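Local atomic coordinates of P91 (Metagenome, PDB entry 4ZI5), a protein that hydrolyses phosphotriesters as a promiscuous activity and belongs to the dienelactone hydrolase family of alpha/beta hydrolases. Residues G30-D35 against G69-A74; V46-A51 against L73-H78; G166-S171 against D198-Q203. All coordinates share one frame; numbering follows the deposited sequence.

Interaction 1: residues G30-D35 against G69-A74; sequences GEFHWD and GFAALA
F32 meets A71, A72 and L73 with both backbone and ring as strand 26-34 runs antiparallel to strand 71-74. It faces L73 in a non-hydrogen-bonded pair, on the same face of the sheet. Its CG stands anti to the backbone N (chi1 180°), which carries the ring along the neighbouring strand until F32 CZ rests 3.7 Å from A71 CB. At the near end of the side chain, F32 CB lies 4.0 Å from L73 CD1. R17 and V19 of strand 15-23 also touch the F32 side chain.

The flanking pairs supply the backbone bonds. A74 pairs with E31: A74 N gives a 2.8 Å bond to E31 O, and E31 N returns one to A74 O. A72 pairs with H33, where H33 N reaches A72 O at 2.7 Å and 170°, nearly straight. A74, A72 and H33 share a face, where A62 of helix 56-67 touches A72 and H33. There the H33 ring is tied down along its own strand, since H33 NE2 donates to E31 OE2 at 2.8 Å, well bent at 134°. This antiparallel strand, set beside the otherwise parallel central strands, is characteristic of the N-terminal part of the alpha/beta hydrolase fold.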
ATOM      1  N   GLY A  30      17.388   3.559  25.697  1.00 15.16           N
ATOM      2  CA  GLY A  30      16.588   2.785  24.745  1.00 14.53           C
ATOM      3  C   GLY A  30      16.546   1.306  25.123  1.00 15.12           C
ATOM      4  O   GLY A  30      17.235   0.860  26.048  1.00 14.07           O
ATOM      5  N   GLU A  31      15.761   0.531  24.379  1.00 15.80           N
ATOM      6  CA  GLU A  31      15.675  -0.911  24.579  1.00 15.60           C
ATOM      7  C   GLU A  31      15.890  -1.617  23.259  1.00 15.38           C
ATOM      8  O   GLU A  31      15.176  -1.358  22.287  1.00 14.66           O
ATOM      9  CB  GLU A  31      14.309  -1.319  25.201  1.00 17.67           C
ATOM     10  CG  GLU A  31      14.281  -2.760  25.670  1.00 17.99           C
ATOM     11  CD  GLU A  31      12.985  -3.121  26.327  1.00 18.59           C
ATOM     12  OE1 GLU A  31      12.981  -3.202  27.571  1.00 18.99           O
ATOM     13  OE2 GLU A  31      11.974  -3.293  25.610  1.00 17.35           O
ATOM     14  N   PHE A  32      16.892  -2.496  23.245  1.00 14.01           N
ATOM     15  CA  PHE A  32      17.384  -3.173  22.051  1.00 13.39           C
ATOM     16  C   PHE A  32      16.878  -4.608  22.057  1.00 13.74           C
ATOM     17  O   PHE A  32      17.085  -5.339  23.030  1.00 12.70           O
ATOM     18  CB  PHE A  32      18.903  -3.157  22.049  1.00 13.03           C
ATOM     19  CG  PHE A  32      19.526  -3.823  20.876  1.00 13.30           C
ATOM     20  CD1 PHE A  32      19.504  -3.224  19.622  1.00 13.54           C
ATOM     21  CD2 PHE A  32      20.182  -5.047  21.026  1.00 13.87           C
ATOM     22  CE1 PHE A  32      20.103  -3.825  18.545  1.00 12.92           C
ATOM     23  CE2 PHE A  32      20.798  -5.664  19.956  1.00 14.19           C
ATOM     24  CZ  PHE A  32      20.773  -5.046  18.710  1.00 13.88           C
ATOM     25  N   HIS A  33      16.236  -5.001  20.946  1.00 13.69           N
ATOM     26  CA  HIS A  33      15.642  -6.320  20.777  1.00 14.43           C
ATOM     27  C   HIS A  33      16.321  -7.097  19.676  1.00 14.36           C
ATOM     28  O   HIS A  33      16.528  -6.586  18.566  1.00 13.85           O
ATOM     29  CB  HIS A  33      14.165  -6.180  20.444  1.00 15.25           C
ATOM     30  CG  HIS A  33      13.359  -5.568  21.539  1.00 15.49           C
ATOM     31  ND1 HIS A  33      12.355  -6.249  22.182  1.00 16.24           N
ATOM     32  CD2 HIS A  33      13.410  -4.338  22.110  1.00 15.41           C
ATOM     33  CE1 HIS A  33      11.830  -5.474  23.114  1.00 15.92           C
ATOM     34  NE2 HIS A  33      12.440  -4.308  23.085  1.00 15.99           N
ATOM     35  N   TRP A  34      16.654  -8.349  19.971  1.00 15.00           N
ATOM     36  CA  TRP A  34      17.255  -9.227  18.972  1.00 15.72           C
ATOM     37  C   TRP A  34      16.960 -10.705  19.296  1.00 16.67           C
ATOM     38  O   TRP A  34      16.569 -11.053  20.432  1.00 16.18           O
ATOM     39  CB  TRP A  34      18.777  -8.943  18.847  1.00 15.53           C
ATOM     40  CG  TRP A  34      19.608  -9.627  19.884  1.00 15.73           C
ATOM     41  CD1 TRP A  34      20.439 -10.718  19.692  1.00 15.82           C
ATOM     42  CD2 TRP A  34      19.683  -9.309  21.287  1.00 15.12           C
ATOM     43  NE1 TRP A  34      21.001 -11.089  20.891  1.00 16.29           N
ATOM     44  CE2 TRP A  34      20.569 -10.233  21.878  1.00 14.93           C
ATOM     45  CE3 TRP A  34      19.081  -8.342  22.098  1.00 14.67           C
ATOM     46  CZ2 TRP A  34      20.862 -10.223  23.251  1.00 14.80           C
ATOM     47  CZ3 TRP A  34      19.370  -8.340  23.476  1.00 14.79           C
ATOM     48  CH2 TRP A  34      20.241  -9.274  24.028  1.00 14.28           C
ATOM     49  N   ASP A  35      17.106 -11.546  18.271  1.00 16.41           N
ATOM     50  CA  ASP A  35      17.002 -12.999  18.431  1.00 18.93           C
ATOM     51  C   ASP A  35      18.390 -13.563  18.729  1.00 20.42           C
ATOM     52  O   ASP A  35      19.257 -13.569  17.851  1.00 18.97           O
ATOM     53  CB  ASP A  35      16.447 -13.603  17.130  1.00 20.08           C
ATOM     54  CG  ASP A  35      16.167 -15.104  17.221  1.00 21.65           C
ATOM     55  OD1 ASP A  35      16.443 -15.773  18.245  1.00 23.56           O
ATOM     56  OD2 ASP A  35      15.593 -15.606  16.247  1.00 21.86           O
ATOM     57  N   GLY A  69      13.699 -11.250  12.240  1.00 19.68           N
ATOM     58  CA  GLY A  69      15.113 -11.401  11.924  1.00 19.15           C
ATOM     59  C   GLY A  69      15.935 -10.106  11.984  1.00 18.42           C
ATOM     60  O   GLY A  69      17.086 -10.100  11.582  1.00 19.27           O
ATOM     61  N   PHE A  70      15.359  -9.014  12.491  1.00 16.60           N
ATOM     62  CA  PHE A  70      16.067  -7.743  12.588  1.00 15.99           C
ATOM     63  C   PHE A  70      16.619  -7.519  14.002  1.00 15.69           C
ATOM     64  O   PHE A  70      16.257  -8.200  14.952  1.00 16.32           O
ATOM     65  CB  PHE A  70      15.134  -6.602  12.183  1.00 16.69           C
ATOM     66  CG  PHE A  70      14.558  -6.782  10.802  1.00 16.84           C
ATOM     67  CD1 PHE A  70      15.386  -6.768   9.707  1.00 18.71           C
ATOM     68  CD2 PHE A  70      13.223  -7.056  10.626  1.00 18.10           C
ATOM     69  CE1 PHE A  70      14.878  -6.985   8.413  1.00 19.25           C
ATOM     70  CE2 PHE A  70      12.706  -7.255   9.364  1.00 18.62           C
ATOM     71  CZ  PHE A  70      13.535  -7.238   8.259  1.00 18.45           C
ATOM     72  N   ALA A  71      17.514  -6.569  14.112  1.00 14.99           N
ATOM     73  CA  ALA A  71      17.957  -6.056  15.399  1.00 14.83           C
ATOM     74  C   ALA A  71      17.287  -4.701  15.556  1.00 14.64           C
ATOM     75  O   ALA A  71      17.437  -3.846  14.686  1.00 15.81           O
ATOM     76  CB  ALA A  71      19.458  -5.921  15.392  1.00 14.79           C
ATOM     77  N   ALA A  72      16.535  -4.491  16.629  1.00 13.13           N
ATOM     78  CA  ALA A  72      15.651  -3.313  16.703  1.00 13.07           C
ATOM     79  C   ALA A  72      15.854  -2.536  17.989  1.00 13.77           C
ATOM     80  O   ALA A  72      15.823  -3.129  19.052  1.00 14.97           O
ATOM     81  CB  ALA A  72      14.187  -3.734  16.602  1.00 13.04           C
ATOM     82  N   LEU A  73      16.060  -1.230  17.877  1.00 13.64           N
ATOM     83  CA  LEU A  73      16.164  -0.363  19.039  1.00 14.00           C
ATOM     84  C   LEU A  73      14.940   0.516  19.189  1.00 13.98           C
ATOM     85  O   LEU A  73      14.682   1.377  18.355  1.00 13.76           O
ATOM     86  CB  LEU A  73      17.375   0.558  18.929  1.00 14.78           C
ATOM     87  CG  LEU A  73      17.581   1.484  20.135  1.00 15.28           C
ATOM     88  CD1 LEU A  73      18.099   0.707  21.347  1.00 15.80           C
ATOM     89  CD2 LEU A  73      18.546   2.591  19.790  1.00 16.34           C
ATOM     90  N   ALA A  74      14.208   0.288  20.263  1.00 14.21           N
ATOM     91  CA  ALA A  74      13.126   1.184  20.675  1.00 14.37           C
ATOM     92  C   ALA A  74      13.763   2.405  21.314  1.00 14.12           C
ATOM     93  O   ALA A  74      14.438   2.292  22.352  1.00 13.81           O
ATOM     94  CB  ALA A  74      12.187   0.465  21.613  1.00 14.19           C
TER
HETATM   95  O   HOH W   1      17.332 -10.736  15.477  1.00 20.08           O

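Interaction 2: residues V46-A51 against L73-H78; sequences VVFPEA and LAADMH
V47 and A74 form a parallel bridge in a beta-alpha-beta crossover: strand 42-48 leads through helix 56-67 to strand 71-74, which lies beside it. V47 uses both its backbone groups here. V47 N gives L73 O a 2.8 Å bond, while A75 N donates to V47 O at 2.9 Å along an almost straight line (177°).

Just past the end of strand 71-74, A75 points its methyl at the other segment and rests it against V46, the carbonyl of V47 and F48; A75 CB is 3.8 Å from F48 CD1. M77 comes next. Bent at chi2 and chi3 (-68° and -75°), its chain folds so that M77 SD lies 3.8 Å from F48 CE1, an oblique Met-aromatic contact. T136 and C137 of helix 132-142 and A110 of helix 100-115 touch the F48 side chain, and M77 also touches T136. Nearby, E50 touches C131, the probable nucleophile of an elbow-type turn.

P49 lays CG and CD against A75 O, a buried carbonyl oxygen without a hydrogen-bond partner. Farther along, Y96 OH bonds to H78 ND1 and helps fix the imidazole's rotation. The other ring nitrogen, H78 NE2, then meets A51 O at 2.7 Å, with that oxygen close to the ring plane.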
ATOM      1  N   VAL A  46      15.561   1.276  13.860  0.50 12.37           N
ATOM      2  CA  VAL A  46      15.200   2.147  14.977  0.50 13.04           C
ATOM      3  C   VAL A  46      13.700   2.299  15.020  0.50 13.17           C
ATOM      4  O   VAL A  46      13.088   2.543  13.983  0.50 13.59           O
ATOM      5  CB  VAL A  46      15.771   3.574  14.823  0.50 13.21           C
ATOM      6  CG1 VAL A  46      15.476   4.378  16.082  0.50 13.24           C
ATOM      7  CG2 VAL A  46      17.263   3.532  14.580  0.50 13.01           C
ATOM      8  N   VAL A  47      13.113   2.174  16.209  1.00 12.72           N
ATOM      9  CA  VAL A  47      11.674   2.303  16.382  1.00 12.83           C
ATOM     10  C   VAL A  47      11.446   3.573  17.167  1.00 12.64           C
ATOM     11  O   VAL A  47      11.825   3.626  18.335  1.00 12.74           O
ATOM     12  CB  VAL A  47      11.063   1.121  17.132  1.00 13.08           C
ATOM     13  CG1 VAL A  47       9.552   1.312  17.312  1.00 13.02           C
ATOM     14  CG2 VAL A  47      11.389  -0.208  16.419  1.00 13.49           C
ATOM     15  N   PHE A  48      10.851   4.585  16.533  1.00 12.02           N
ATOM     16  CA  PHE A  48      10.526   5.835  17.198  1.00 12.06           C
ATOM     17  C   PHE A  48       9.100   5.803  17.761  1.00 12.65           C
ATOM     18  O   PHE A  48       8.144   5.610  17.017  1.00 12.44           O
ATOM     19  CB  PHE A  48      10.719   7.032  16.270  1.00 12.25           C
ATOM     20  CG  PHE A  48      12.163   7.316  15.936  1.00 11.91           C
ATOM     21  CD1 PHE A  48      13.034   7.792  16.902  1.00 12.54           C
ATOM     22  CD2 PHE A  48      12.679   7.043  14.672  1.00 12.30           C
ATOM     23  CE1 PHE A  48      14.384   8.012  16.618  1.00 11.56           C
ATOM     24  CE2 PHE A  48      14.013   7.287  14.380  1.00 12.04           C
ATOM     25  CZ  PHE A  48      14.870   7.764  15.377  1.00 12.05           C
ATOM     26  N   PRO A  49       8.950   5.979  19.085  1.00 13.02           N
ATOM     27  CA  PRO A  49       7.610   5.890  19.658  1.00 13.69           C
ATOM     28  C   PRO A  49       6.713   7.086  19.395  1.00 14.27           C
ATOM     29  O   PRO A  49       7.128   8.085  18.812  1.00 12.99           O
ATOM     30  CB  PRO A  49       7.852   5.751  21.174  1.00 13.96           C
ATOM     31  CG  PRO A  49       9.316   5.742  21.369  1.00 13.86           C
ATOM     32  CD  PRO A  49       9.998   6.121  20.123  1.00 13.84           C
ATOM     33  N   GLU A  50       5.466   6.955  19.838  1.00 14.89           N
ATOM     34  CA  GLU A  50       4.564   8.087  19.866  1.00 16.19           C
ATOM     35  C   GLU A  50       5.076   9.134  20.844  1.00 17.23           C
ATOM     36  O   GLU A  50       6.043   8.889  21.623  1.00 15.16           O
ATOM     37  CB  GLU A  50       3.161   7.629  20.266  1.00 18.46           C
ATOM     38  CG  GLU A  50       2.506   6.695  19.263  1.00 19.64           C
ATOM     39  CD  GLU A  50       1.011   6.620  19.454  1.00 23.42           C
ATOM     40  OE1 GLU A  50       0.591   6.303  20.575  1.00 24.98           O
ATOM     41  OE2 GLU A  50       0.248   6.905  18.508  1.00 24.73           O
ATOM     42  N   ALA A  51       4.442  10.304  20.789  1.00 17.09           N
ATOM     43  CA  ALA A  51       4.792  11.450  21.638  1.00 18.92           C
ATOM     44  C   ALA A  51       4.843  11.154  23.130  1.00 19.18           C
ATOM     45  O   ALA A  51       5.630  11.778  23.855  1.00 18.80           O
ATOM     46  CB  ALA A  51       3.828  12.607  21.371  1.00 19.52           C
ATOM     47  N   LEU A  73      16.060  -1.230  17.877  1.00 13.64           N
ATOM     48  CA  LEU A  73      16.164  -0.363  19.039  1.00 14.00           C
ATOM     49  C   LEU A  73      14.940   0.516  19.189  1.00 13.98           C
ATOM     50  O   LEU A  73      14.682   1.377  18.355  1.00 13.76           O
ATOM     51  CB  LEU A  73      17.375   0.558  18.929  1.00 14.78           C
ATOM     52  CG  LEU A  73      17.581   1.484  20.135  1.00 15.28           C
ATOM     53  CD1 LEU A  73      18.099   0.707  21.347  1.00 15.80           C
ATOM     54  CD2 LEU A  73      18.546   2.591  19.790  1.00 16.34           C
ATOM     55  N   ALA A  74      14.208   0.288  20.263  1.00 14.21           N
ATOM     56  CA  ALA A  74      13.126   1.184  20.675  1.00 14.37           C
ATOM     57  C   ALA A  74      13.763   2.405  21.314  1.00 14.12           C
ATOM     58  O   ALA A  74      14.438   2.292  22.352  1.00 13.81           O
ATOM     59  CB  ALA A  74      12.187   0.465  21.613  1.00 14.19           C
ATOM     60  N   ALA A  75      13.619   3.543  20.623  1.00 12.83           N
ATOM     61  CA  ALA A  75      14.336   4.757  20.941  1.00 13.72           C
ATOM     62  C   ALA A  75      13.717   5.501  22.135  1.00 13.62           C
ATOM     63  O   ALA A  75      12.508   5.451  22.352  1.00 12.65           O
ATOM     64  CB  ALA A  75      14.379   5.668  19.733  1.00 13.85           C
ATOM     65  N   ASP A  76      14.573   6.177  22.892  1.00 14.81           N
ATOM     66  CA  ASP A  76      14.153   7.115  23.925  1.00 15.17           C
ATOM     67  C   ASP A  76      14.418   8.523  23.410  1.00 15.73           C
ATOM     68  O   ASP A  76      15.570   9.007  23.492  1.00 16.99           O
ATOM     69  CB  ASP A  76      14.932   6.840  25.205  1.00 15.15           C
ATOM     70  CG  ASP A  76      14.637   7.856  26.329  1.00 15.81           C
ATOM     71  OD1 ASP A  76      13.647   8.612  26.216  1.00 15.36           O
ATOM     72  OD2 ASP A  76      15.449   7.945  27.288  1.00 15.20           O
ATOM     73  N   MET A  77      13.392   9.194  22.887  1.00 15.73           N
ATOM     74  CA  MET A  77      13.568  10.586  22.418  1.00 17.28           C
ATOM     75  C   MET A  77      13.629  11.592  23.561  1.00 18.24           C
ATOM     76  O   MET A  77      14.422  12.525  23.512  1.00 19.04           O
ATOM     77  CB  MET A  77      12.484  11.017  21.427  1.00 17.59           C
ATOM     78  CG  MET A  77      12.586  10.345  20.085  1.00 17.40           C
ATOM     79  SD  MET A  77      14.015  10.823  19.117  1.00 17.00           S
ATOM     80  CE  MET A  77      13.510  12.448  18.562  1.00 17.38           C
ATOM     81  N   HIS A  78      12.803  11.391  24.589  1.00 18.21           N
ATOM     82  CA  HIS A  78      12.664  12.365  25.656  1.00 19.18           C
ATOM     83  C   HIS A  78      13.838  12.404  26.610  1.00 19.26           C
ATOM     84  O   HIS A  78      14.149  13.470  27.147  1.00 19.34           O
ATOM     85  CB  HIS A  78      11.364  12.125  26.410  1.00 19.11           C
ATOM     86  CG  HIS A  78      10.153  12.196  25.541  1.00 19.84           C
ATOM     87  ND1 HIS A  78      10.081  12.998  24.421  1.00 20.93           N
ATOM     88  CD2 HIS A  78       8.961  11.575  25.634  1.00 19.77           C
ATOM     89  CE1 HIS A  78       8.902  12.851  23.854  1.00 20.85           C
ATOM     90  NE2 HIS A  78       8.200  12.000  24.574  1.00 20.42           N
TER

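Interaction 3: residues G166-S171 against D198-Q203; sequences GRIQSS and DKVDWQ
Strands 171-177 and 202-207 lie parallel in the sheet with helix 185-198 between them in the chain, and G166-S171 meets D198-Q203 where the lead-ins to the two strands come together. At the outer end, D198 accepts from G166 N at 2.8 Å through OD2, with the N-H arriving from above the carboxylate plane rather than within it. With CG beside the backbone N (chi1 -65°), D198 turns its carboxylate across to the loop. A water gives D198 OD2 a 2.7 Å bond and takes a longer one from I168 N, a second link to the same oxygen. Replacing D198 with an alanine would probably leave G166 N without its acceptor and the water without its protein acceptor here, freeing the loop to shift.

Deeper in, V200 makes the apolar contact, its CG2 4.2 Å from I168 CB; V200 CG1 lies 3.8 Å from the carbonyl oxygen S170 O. A second water joins S170 O to D201 N. Beyond it, S171 OG donates to D201 OD2 at 2.8 Å, again from above the carboxylate plane; S171 is modelled in two conformers, so this bond is less certain. D201 OD1 makes a salt bridge with R236 of the second subunit, whose sheet continues this one antiparallel at Q203. I168 packs against F195 of helix 185-198 and against L138 and A141 of helix 132-142, while S171 touches L244 of helix 231-248.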
ATOM      1  N   GLY A 166      16.513  17.163  -1.860  1.00 18.34           N
ATOM      2  CA  GLY A 166      17.447  16.204  -2.404  1.00 18.87           C
ATOM      3  C   GLY A 166      18.171  15.321  -1.386  1.00 18.27           C
ATOM      4  O   GLY A 166      18.933  14.445  -1.779  1.00 17.89           O
ATOM      5  N   ARG A 167      17.934  15.509  -0.091  1.00 18.34           N
ATOM      6  CA  ARG A 167      18.761  14.841   0.906  1.00 19.33           C
ATOM      7  C   ARG A 167      18.319  13.446   1.304  1.00 18.54           C
ATOM      8  O   ARG A 167      19.131  12.657   1.784  1.00 16.75           O
ATOM      9  CB  ARG A 167      18.900  15.705   2.140  1.00 21.70           C
ATOM     10  CG  ARG A 167      19.515  17.067   1.826  1.00 24.50           C
ATOM     11  CD  ARG A 167      20.390  17.523   2.962  1.00 28.41           C
ATOM     12  NE  ARG A 167      20.454  18.976   3.131  1.00 30.69           N
ATOM     13  CZ  ARG A 167      21.449  19.620   3.743  1.00 31.65           C
ATOM     14  NH1 ARG A 167      21.410  20.946   3.846  1.00 32.81           N
ATOM     15  NH2 ARG A 167      22.485  18.959   4.255  1.00 31.57           N
ATOM     16  N   ILE A 168      17.040  13.115   1.114  1.00 17.74           N
ATOM     17  CA  ILE A 168      16.592  11.792   1.532  1.00 16.37           C
ATOM     18  C   ILE A 168      17.269  10.722   0.690  1.00 15.88           C
ATOM     19  O   ILE A 168      17.191  10.767  -0.543  1.00 14.80           O
ATOM     20  CB  ILE A 168      15.063  11.630   1.411  1.00 16.35           C
ATOM     21  CG1 ILE A 168      14.388  12.524   2.443  1.00 16.76           C
ATOM     22  CG2 ILE A 168      14.651  10.182   1.661  1.00 16.20           C
ATOM     23  CD1 ILE A 168      12.900  12.740   2.195  1.00 17.17           C
ATOM     24  N   GLN A 169      17.958   9.773   1.327  0.50 16.37           N
ATOM     25  CA  GLN A 169      18.544   8.640   0.573  0.50 16.53           C
ATOM     26  C   GLN A 169      17.758   7.326   0.780  0.50 16.40           C
ATOM     27  O   GLN A 169      18.007   6.369   0.067  0.50 17.77           O
ATOM     28  CB  GLN A 169      20.071   8.490   0.742  0.50 18.32           C
ATOM     29  CG  GLN A 169      20.655   8.212   2.100  0.50 18.79           C
ATOM     30  CD  GLN A 169      22.193   8.191   2.069  0.50 20.17           C
ATOM     31  OE1 GLN A 169      22.825   7.126   1.955  0.50 20.97           O
ATOM     32  NE2 GLN A 169      22.797   9.367   2.180  0.50 20.84           N
ATOM     33  N   SER A 170      16.782   7.297   1.688  1.00 15.09           N
ATOM     34  CA  SER A 170      16.043   6.083   1.966  1.00 15.40           C
ATOM     35  C   SER A 170      14.842   5.950   1.066  1.00 14.13           C
ATOM     36  O   SER A 170      14.299   6.942   0.574  1.00 14.58           O
ATOM     37  CB  SER A 170      15.515   6.102   3.406  1.00 15.50           C
ATOM     38  OG  SER A 170      14.584   7.164   3.633  1.00 17.77           O
ATOM     39  N   SER A 171      14.402   4.709   0.884  0.50 13.37           N
ATOM     40  CA  SER A 171      13.031   4.438   0.455  0.50 12.51           C
ATOM     41  C   SER A 171      12.104   5.008   1.518  0.50 12.87           C
ATOM     42  O   SER A 171      12.473   5.095   2.711  0.50 12.66           O
ATOM     43  CB  SER A 171      12.793   2.940   0.356  0.50 12.37           C
ATOM     44  OG  SER A 171      11.613   2.637  -0.354  0.50 11.69           O
ATOM     45  N   ASP A 198      12.127  15.174  -5.959  1.00 18.10           N
ATOM     46  CA  ASP A 198      13.431  14.579  -5.695  1.00 17.88           C
ATOM     47  C   ASP A 198      13.577  13.166  -6.198  1.00 17.76           C
ATOM     48  O   ASP A 198      14.655  12.615  -6.096  1.00 18.98           O
ATOM     49  CB  ASP A 198      13.739  14.633  -4.181  1.00 18.10           C
ATOM     50  CG  ASP A 198      13.885  16.059  -3.681  1.00 18.22           C
ATOM     51  OD1 ASP A 198      13.995  16.981  -4.536  1.00 18.65           O
ATOM     52  OD2 ASP A 198      13.875  16.293  -2.450  1.00 17.93           O
ATOM     53  N   LYS A 199      12.499  12.595  -6.733  1.00 18.09           N
ATOM     54  CA  LYS A 199      12.448  11.233  -7.224  1.00 18.43           C
ATOM     55  C   LYS A 199      12.858  10.205  -6.177  1.00 16.94           C
ATOM     56  O   LYS A 199      13.558   9.245  -6.453  1.00 16.01           O
ATOM     57  CB  LYS A 199      13.262  11.086  -8.510  1.00 21.07           C
ATOM     58  CG  LYS A 199      12.774  11.994  -9.649  1.00 25.01           C
ATOM     59  CD  LYS A 199      13.685  11.865 -10.859  1.00 28.75           C
ATOM     60  CE  LYS A 199      13.156  12.649 -12.059  1.00 34.65           C
ATOM     61  NZ  LYS A 199      13.127  14.126 -11.818  1.00 38.40           N
ATOM     62  N   VAL A 200      12.410  10.444  -4.959  1.00 15.70           N
ATOM     63  CA  VAL A 200      12.575   9.498  -3.855  1.00 14.74           C
ATOM     64  C   VAL A 200      11.852   8.210  -4.252  1.00 14.29           C
ATOM     65  O   VAL A 200      10.853   8.264  -4.970  1.00 14.95           O
ATOM     66  CB  VAL A 200      11.971  10.112  -2.559  1.00 14.75           C
ATOM     67  CG1 VAL A 200      11.869   9.102  -1.395  1.00 14.29           C
ATOM     68  CG2 VAL A 200      12.768  11.352  -2.136  1.00 15.51           C
ATOM     69  N   ASP A 201      12.350   7.068  -3.808  1.00 13.40           N
ATOM     70  CA  ASP A 201      11.611   5.810  -3.909  1.00 13.80           C
ATOM     71  C   ASP A 201      10.521   5.792  -2.837  1.00 14.29           C
ATOM     72  O   ASP A 201      10.778   5.416  -1.703  1.00 13.96           O
ATOM     73  CB  ASP A 201      12.550   4.609  -3.724  1.00 14.38           C
ATOM     74  CG  ASP A 201      11.797   3.280  -3.702  1.00 14.94           C
ATOM     75  OD1 ASP A 201      10.753   3.192  -4.386  1.00 16.05           O
ATOM     76  OD2 ASP A 201      12.236   2.340  -3.016  1.00 13.23           O
ATOM     77  N   TRP A 202       9.321   6.246  -3.212  1.00 13.77           N
ATOM     78  CA  TRP A 202       8.272   6.506  -2.250  1.00 13.51           C
ATOM     79  C   TRP A 202       6.967   5.769  -2.531  1.00 13.18           C
ATOM     80  O   TRP A 202       6.640   5.469  -3.686  1.00 13.08           O
ATOM     81  CB  TRP A 202       8.008   7.997  -2.093  1.00 13.99           C
ATOM     82  CG  TRP A 202       7.337   8.716  -3.242  1.00 14.45           C
ATOM     83  CD1 TRP A 202       7.932   9.254  -4.356  1.00 14.91           C
ATOM     84  CD2 TRP A 202       5.958   9.051  -3.329  1.00 14.57           C
ATOM     85  NE1 TRP A 202       7.007   9.877  -5.138  1.00 14.33           N
ATOM     86  CE2 TRP A 202       5.774   9.759  -4.539  1.00 14.40           C
ATOM     87  CE3 TRP A 202       4.847   8.809  -2.504  1.00 15.02           C
ATOM     88  CZ2 TRP A 202       4.519  10.238  -4.943  1.00 14.32           C
ATOM     89  CZ3 TRP A 202       3.584   9.250  -2.927  1.00 14.55           C
ATOM     90  CH2 TRP A 202       3.437   9.947  -4.140  1.00 14.48           C
ATOM     91  N   GLN A 203       6.249   5.492  -1.443  1.00 13.54           N
ATOM     92  CA  GLN A 203       4.870   5.053  -1.494  1.00 13.22           C
ATOM     93  C   GLN A 203       4.091   5.739  -0.397  1.00 12.90           C
ATOM     94  O   GLN A 203       4.624   5.972   0.694  1.00 11.68           O
ATOM     95  CB  GLN A 203       4.726   3.570  -1.246  1.00 13.55           C
ATOM     96  CG  GLN A 203       5.603   2.637  -2.044  1.00 13.64           C
ATOM     97  CD  GLN A 203       5.459   1.227  -1.551  1.00 13.89           C
ATOM     98  OE1 GLN A 203       4.462   0.563  -1.839  1.00 13.75           O
ATOM     99  NE2 GLN A 203       6.450   0.748  -0.778  1.00 13.71           N
TER
HETATM  100  O   HOH W   2      14.580  14.340  -0.652  1.00 18.34           O
HETATM  101  O   HOH W   3      14.688   7.045  -2.228  1.00 13.68           O
HETATM  102  O   HOH W   4       8.719   2.716  -0.378  1.00 15.82           O

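Interactions 1 and 2 are buried neighbours, their centres 12 Å apart, and share L73 and A74: strand 71-74 is paired antiparallel to strand 26-34 in the first and parallel to strand 42-48 in the second. Interaction 3, partly buried, belongs to the same sheet much farther along, with its centre 25 Å from that of interaction 1 and 22 Å from that of interaction 2. The chemistry follows the place. Interaction 1 is mainly a backbone ladder with an apolar face, and interaction 2 adds sulfur, aromatic and imidazole contacts beyond the end of strand 71-74. Interaction 3 relies on carboxylates, a hydroxyl and waters, at the edge where the second subunit joins.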